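Local coordinates for scarecrow-like protein 3 (Arabidopsis thaliana, PDB 6KPB) that probably acts as a transcription factor in plant development and binds zinc finger proteins of the IDD group, among them JACKDAW, at residues Leu138-Phe143 with Ala174-Gln179. Numbering follows the deposited sequence.
Sequences LFFEMF and ASEPAQ
F140, near the end of helix 129-142, reaches across to the methyl of A178 and the bent side chain of E176. Its ring tip makes the closest touch, CZ of F140 lying 3.7 Å from CB of A178, the small methyl meeting the ring obliquely and letting it come close to the helix. Over one face of the ring, offset toward the rim, sits CG of E176, 4.2 Å from CD1 of F140. A chi1 of 174° sets CG of F140 opposite the backbone N and carries the ring out from its helix; this long flat side chain spans the 8.4 Å between the CA atoms of F140 and E176, the closest pair of the two segments.

E176 serves twice. Its CG methylene lies against the ring, while a bend at chi2 (61°) turns the carboxylate, its plane 21° from that of the ring, back to its own chain, where OE2 of E176 accepts a weak capping bond from N of A178 at 3.3 Å. P177, with no N-H to offer, fits the turn between them.

Y150 of helix 145-160 touches both F140 and E176. The contact joins the end of helix 129-142 to the loop leading from strand 166-171, which pairs in parallel with strands 196-203 and 251-257, into helix 178-189.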
loop_
_atom_site.group_PDB
_atom_site.type_symbol
_atom_site.label_atom_id
_atom_site.label_comp_id
_atom_site.label_asym_id
_atom_site.label_seq_id
_atom_site.Cartn_x
_atom_site.Cartn_y
_atom_site.Cartn_z
ATOM N N LEU A 138 -10.801 15.944 4.785
ATOM C CA LEU A 138 -9.938 17.012 4.287
ATOM C C LEU A 138 -10.574 17.733 3.105
ATOM O O LEU A 138 -10.541 18.968 3.032
ATOM C CB LEU A 138 -8.573 16.446 3.900
ATOM C CG LEU A 138 -7.681 15.968 5.049
ATOM C CD1 LEU A 138 -6.440 15.274 4.512
ATOM C CD2 LEU A 138 -7.299 17.137 5.946
ATOM N N PHE A 139 -11.152 16.982 2.163
ATOM C CA PHE A 139 -11.854 17.610 1.048
ATOM C C PHE A 139 -12.986 18.496 1.547
ATOM O O PHE A 139 -13.165 19.622 1.067
ATOM C CB PHE A 139 -12.385 16.538 0.096
ATOM C CG PHE A 139 -13.112 17.088 -1.102
ATOM C CD1 PHE A 139 -12.448 17.869 -2.035
ATOM C CD2 PHE A 139 -14.453 16.807 -1.306
ATOM C CE1 PHE A 139 -13.113 18.372 -3.141
ATOM C CE2 PHE A 139 -15.124 17.306 -2.412
ATOM C CZ PHE A 139 -14.452 18.090 -3.330
ATOM N N PHE A 140 -13.742 18.011 2.534
ATOM C CA PHE A 140 -14.837 18.791 3.098
ATOM C C PHE A 140 -14.344 20.084 3.737
ATOM O O PHE A 140 -15.050 21.097 3.705
ATOM C CB PHE A 140 -15.593 17.942 4.122
ATOM C CG PHE A 140 -16.654 18.690 4.875
ATOM C CD1 PHE A 140 -17.918 18.857 4.335
ATOM C CD2 PHE A 140 -16.392 19.218 6.130
ATOM C CE1 PHE A 140 -18.899 19.542 5.026
ATOM C CE2 PHE A 140 -17.370 19.904 6.828
ATOM C CZ PHE A 140 -18.625 20.065 6.276
ATOM N N GLU A 141 -13.141 20.076 4.315
ATOM C CA GLU A 141 -12.643 21.226 5.061
ATOM C C GLU A 141 -11.706 22.119 4.261
ATOM O O GLU A 141 -11.677 23.330 4.500
ATOM C CB GLU A 141 -11.928 20.764 6.334
ATOM C CG GLU A 141 -12.797 19.929 7.259
ATOM C CD GLU A 141 -12.504 20.177 8.725
ATOM O OE1 GLU A 141 -13.360 20.780 9.407
ATOM O OE2 GLU A 141 -11.418 19.778 9.197
ATOM N N MET A 142 -10.937 21.564 3.324
ATOM C CA MET A 142 -10.024 22.375 2.529
ATOM C C MET A 142 -10.687 22.991 1.305
ATOM O O MET A 142 -10.148 23.951 0.742
ATOM C CB MET A 142 -8.814 21.538 2.096
ATOM C CG MET A 142 -8.065 20.902 3.259
ATOM S SD MET A 142 -6.702 19.848 2.737
ATOM C CE MET A 142 -5.498 21.086 2.260
ATOM N N PHE A 143 -11.839 22.470 0.885
ATOM C CA PHE A 143 -12.591 23.007 -0.235
ATOM C C PHE A 143 -14.004 23.370 0.205
ATOM O O PHE A 143 -14.557 22.737 1.109
ATOM C CB PHE A 143 -12.662 22.003 -1.394
ATOM C CG PHE A 143 -11.334 21.723 -2.035
ATOM C CD1 PHE A 143 -10.501 20.738 -1.534
ATOM C CD2 PHE A 143 -10.920 22.445 -3.142
ATOM C CE1 PHE A 143 -9.279 20.480 -2.121
ATOM C CE2 PHE A 143 -9.697 22.192 -3.735
ATOM C CZ PHE A 143 -8.876 21.207 -3.224
ATOM N N ALA A 174 -23.630 8.132 1.873
ATOM C CA ALA A 174 -23.710 8.591 3.259
ATOM C C ALA A 174 -22.336 8.484 3.922
ATOM O O ALA A 174 -22.072 7.628 4.767
ATOM C CB ALA A 174 -24.763 7.793 4.015
ATOM N N SER A 175 -21.454 9.398 3.523
ATOM C CA SER A 175 -20.088 9.440 4.033
ATOM C C SER A 175 -19.842 10.557 5.035
ATOM O O SER A 175 -19.116 10.352 6.010
ATOM C CB SER A 175 -19.096 9.572 2.871
ATOM O OG SER A 175 -19.504 10.577 1.959
ATOM N N GLU A 176 -20.429 11.734 4.832
ATOM C CA GLU A 176 -20.212 12.864 5.729
ATOM C C GLU A 176 -21.490 13.188 6.488
ATOM O O GLU A 176 -22.481 13.612 5.871
ATOM C CB GLU A 176 -19.735 14.090 4.946
ATOM C CG GLU A 176 -19.529 15.318 5.816
ATOM C CD GLU A 176 -18.474 15.102 6.880
ATOM O OE1 GLU A 176 -17.335 14.731 6.523
ATOM O OE2 GLU A 176 -18.786 15.290 8.076
ATOM N N PRO A 177 -21.525 13.011 7.812
ATOM C CA PRO A 177 -22.746 13.329 8.569
ATOM C C PRO A 177 -23.032 14.818 8.695
ATOM O O PRO A 177 -24.130 15.174 9.144
ATOM C CB PRO A 177 -22.481 12.697 9.942
ATOM C CG PRO A 177 -20.998 12.649 10.053
ATOM C CD PRO A 177 -20.489 12.397 8.662
ATOM N N ALA A 178 -22.097 15.695 8.315
ATOM C CA ALA A 178 -22.338 17.131 8.410
ATOM C C ALA A 178 -23.490 17.587 7.526
ATOM O O ALA A 178 -24.099 18.627 7.800
ATOM C CB ALA A 178 -21.069 17.902 8.040
ATOM N N GLN A 179 -23.802 16.831 6.471
ATOM C CA GLN A 179 -24.891 17.212 5.578
ATOM C C GLN A 179 -26.235 17.177 6.295
ATOM O O GLN A 179 -27.060 18.081 6.123
ATOM C CB GLN A 179 -24.910 16.289 4.361
ATOM C CG GLN A 179 -26.079 16.515 3.419
ATOM C CD GLN A 179 -26.014 15.622 2.196
ATOM O OE1 GLN A 179 -25.392 14.559 2.224
ATOM N NE2 GLN A 179 -26.651 16.050 1.113
#